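Local atomic coordinates of HIAXHD3 (Humicola insolens, PDB entry 3ZXK), a protein that probably removes alpha-L-arabinofuranosyl side chains from xylan, as a family 43 glycoside hydrolase. Residues G239-A244 with G272-V277. Residues are numbered along the deposited sequence; the frame is centred on the assembly and turned at random.
With AHR (alpha-L-arabinofuranose), chain C.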
ATOM      1  N   GLY A 239      15.283  14.309   9.737  1.00 11.75           N
ATOM      2  CA  GLY A 239      15.352  12.877  10.079  1.00 11.42           C
ATOM      3  C   GLY A 239      14.001  12.178   9.961  1.00  9.70           C
ATOM      4  O   GLY A 239      12.979  12.813   9.780  1.00 10.72           O
ATOM      5  N   PRO A 240      13.989  10.854  10.088  1.00  9.32           N
ATOM      6  CA  PRO A 240      15.147  10.049  10.419  1.00  9.52           C
ATOM      7  C   PRO A 240      15.848   9.453   9.197  1.00 10.39           C
ATOM      8  O   PRO A 240      16.753   8.633   9.353  1.00 12.80           O
ATOM      9  CB  PRO A 240      14.524   8.923  11.254  1.00  9.27           C
ATOM     10  CG  PRO A 240      13.205   8.693  10.571  1.00  8.48           C
ATOM     11  CD  PRO A 240      12.730  10.090  10.235  1.00  8.23           C
ATOM     12  N   LEU A 241      15.408   9.831   7.998  1.00  9.90           N
ATOM     13  CA  LEU A 241      15.978   9.285   6.772  1.00 10.57           C
ATOM     14  C   LEU A 241      16.279  10.448   5.830  1.00 10.76           C
ATOM     15  O   LEU A 241      15.512  11.419   5.794  1.00 12.03           O
ATOM     16  CB  LEU A 241      14.974   8.300   6.150  1.00 12.94           C
ATOM     17  CG  LEU A 241      15.276   7.327   5.012  1.00 15.60           C
ATOM     18  CD1 LEU A 241      16.356   6.326   5.400  1.00 16.89           C
ATOM     19  CD2 LEU A 241      13.998   6.581   4.645  1.00 18.86           C
ATOM     20  N   ALA A 242      17.401  10.390   5.105  1.00 10.05           N
ATOM     21  CA  ALA A 242      17.727  11.438   4.131  1.00  9.90           C
ATOM     22  C   ALA A 242      16.963  11.245   2.816  1.00  8.15           C
ATOM     23  O   ALA A 242      16.595  10.118   2.447  1.00  9.17           O
ATOM     24  CB  ALA A 242      19.234  11.469   3.859  1.00  9.76           C
ATOM     25  N   ASN A 243      16.760  12.344   2.085  1.00  7.18           N
ATOM     26  CA  ASN A 243      16.241  12.295   0.702  1.00  7.06           C
ATOM     27  C   ASN A 243      14.893  11.640   0.601  1.00  6.69           C
ATOM     28  O   ASN A 243      14.611  10.966  -0.379  1.00  6.60           O
ATOM     29  CB  ASN A 243      17.242  11.631  -0.269  1.00  7.53           C
ATOM     30  CG  ASN A 243      18.623  12.191  -0.129  1.00  8.71           C
ATOM     31  OD1 ASN A 243      19.612  11.455   0.028  1.00 11.26           O
ATOM     32  ND2 ASN A 243      18.712  13.492  -0.175  1.00  8.25           N
ATOM     33  N   ALA A 244      14.052  11.891   1.612  1.00  6.05           N
ATOM     34  CA  ALA A 244      12.750  11.216   1.728  1.00  6.06           C
ATOM     35  C   ALA A 244      11.686  12.198   2.201  1.00  6.09           C
ATOM     36  O   ALA A 244      10.727  11.846   2.885  1.00  5.81           O
ATOM     37  CB  ALA A 244      12.863  10.017   2.666  1.00  5.79           C
ATOM     38  N   GLY A 272       8.507   4.726  -2.422  1.00  6.12           N
ATOM     39  CA  GLY A 272       7.164   5.004  -1.904  1.00  5.87           C
ATOM     40  C   GLY A 272       7.186   5.639  -0.528  1.00  5.01           C
ATOM     41  O   GLY A 272       8.179   6.234  -0.133  1.00  5.65           O
ATOM     42  N   ARG A 273       6.072   5.537   0.174  1.00  4.93           N
ATOM     43  CA  ARG A 273       5.868   6.254   1.420  1.00  5.09           C
ATOM     44  C   ARG A 273       5.858   5.252   2.552  1.00  4.81           C
ATOM     45  O   ARG A 273       5.030   4.339   2.573  1.00  4.90           O
ATOM     46  CB  ARG A 273       4.595   7.094   1.345  1.00  4.95           C
ATOM     47  CG  ARG A 273       4.832   8.214   0.340  1.00  6.05           C
ATOM     48  CD  ARG A 273       3.638   9.092   0.057  1.00  6.16           C
ATOM     49  NE  ARG A 273       2.523   8.396  -0.558  1.00  6.22           N
ATOM     50  CZ  ARG A 273       1.305   8.923  -0.684  1.00  7.21           C
ATOM     51  NH1 ARG A 273       1.060  10.169  -0.229  1.00  9.02           N
ATOM     52  NH2 ARG A 273       0.329   8.210  -1.262  1.00  7.99           N
ATOM     53  N   ILE A 274       6.820   5.415   3.460  1.00  4.45           N
ATOM     54  CA  ILE A 274       7.157   4.392   4.431  1.00  4.76           C
ATOM     55  C   ILE A 274       7.059   4.913   5.868  1.00  4.36           C
ATOM     56  O   ILE A 274       7.341   6.074   6.138  1.00  4.52           O
ATOM     57  CB  ILE A 274       8.556   3.769   4.114  1.00  5.46           C
ATOM     58  CG1 ILE A 274       9.694   4.762   4.401  1.00  5.98           C
ATOM     59  CG2 ILE A 274       8.589   3.257   2.663  1.00  5.88           C
ATOM     60  CD1 ILE A 274      11.067   4.215   4.048  1.00  6.34           C
ATOM     61  N   PRO A 275       6.669   4.042   6.810  1.00  4.60           N
ATOM     62  CA  PRO A 275       6.403   4.536   8.157  1.00  4.49           C
ATOM     63  C   PRO A 275       7.630   4.689   9.057  1.00  4.65           C
ATOM     64  O   PRO A 275       8.560   3.870   9.006  1.00  4.90           O
ATOM     65  CB  PRO A 275       5.480   3.458   8.757  1.00  4.40           C
ATOM     66  CG  PRO A 275       5.832   2.203   8.019  1.00  4.73           C
ATOM     67  CD  PRO A 275       6.199   2.650   6.617  1.00  4.53           C
ATOM     68  N   VAL A 276       7.586   5.745   9.862  1.00  4.74           N
ATOM     69  CA  VAL A 276       8.594   6.022  10.908  1.00  4.72           C
ATOM     70  C   VAL A 276       7.830   6.263  12.216  1.00  4.81           C
ATOM     71  O   VAL A 276       6.691   6.729  12.203  1.00  5.03           O
ATOM     72  CB  VAL A 276       9.494   7.235  10.540  1.00  5.23           C
ATOM     73  CG1 VAL A 276      10.332   6.903   9.305  1.00  5.69           C
ATOM     74  CG2 VAL A 276       8.657   8.463  10.256  1.00  5.90           C
ATOM     75  N   VAL A 277       8.474   5.944  13.342  1.00  4.62           N
ATOM     76  CA  VAL A 277       7.837   5.979  14.672  1.00  5.04           C
ATOM     77  C   VAL A 277       8.681   6.814  15.638  1.00  5.22           C
ATOM     78  O   VAL A 277       9.908   6.696  15.660  1.00  5.22           O
ATOM     79  CB  VAL A 277       7.650   4.543  15.231  1.00  4.73           C
ATOM     80  CG1 VAL A 277       6.945   4.574  16.584  1.00  5.52           C
ATOM     81  CG2 VAL A 277       6.806   3.707  14.262  1.00  4.87           C
TER
HETATM   82  O5  AHR C   3       5.249  14.986  -1.263  1.00 12.55           O
HETATM   83  C5  AHR C   3       4.468  13.966  -1.918  1.00 13.07           C
HETATM   84  C4  AHR C   3       3.046  13.874  -1.356  1.00 14.68           C
HETATM   85  O4  AHR C   3       2.364  15.116  -1.508  1.00 15.54           O
HETATM   86  C3  AHR C   3       2.906  13.608   0.140  1.00 12.47           C
HETATM   87  O3  AHR C   3       3.038  12.236   0.477  1.00 12.69           O
HETATM   88  C2  AHR C   3       1.517  14.078   0.474  1.00 15.72           C
HETATM   89  O2  AHR C   3       1.445  14.645   1.797  1.00 15.79           O
HETATM   90  C1  AHR C   3       1.281  15.160  -0.561  1.00 17.61           C
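Pro240 and Val276 reach toward each other, with CG of the proline ring 3.6 Å from CG1 of the valine. Val276 CG1 stands anti to its carbonyl carbon (chi1 -65°), which presents that branch to the ring. The peptide bond before Pro240 is cis. Next to this pair, Leu241 crosses Ile274 at about a right angle. Their methyls touch at a single point, Leu241 CD2 to Ile274 CD1 at 3.8 Å. No hydrogen bond joins the two segments; the contact is small, burying 138 Å², and rests on these two apolar pairs.

Arg273, next to Ile274 on the same segment, makes no contact with 239-244 and belongs to the glycan pocket. Its NH1 donates a hydrogen bond to O3 of the arabinofuranose, 2.9 Å long and fairly straight at 157°. The hydroxyl oxygen sits at the edge of the guanidinium, in its plane. The chain bends at chi3 (-64°), and its CD also comes within 3.2 Å of the same O3. A leucine here would probably leave O3 without this donor and hold the sugar less firmly. His248 and Asp267 also hydrogen-bond the sugar, and the side chain of Asp267 touches Arg273. Asp16 OD1 accepts a hydrogen bond from the backbone N of Arg273.

Strand 273-282 runs antiparallel between strands 260-267 and 288-290 in a four-stranded sheet of the family 43 catalytic domain, a five-bladed beta-propeller. The loop between strands 234-235 and 250-254 packs on it, and Met266 of strand 260-267 touches both Pro240 and Val276.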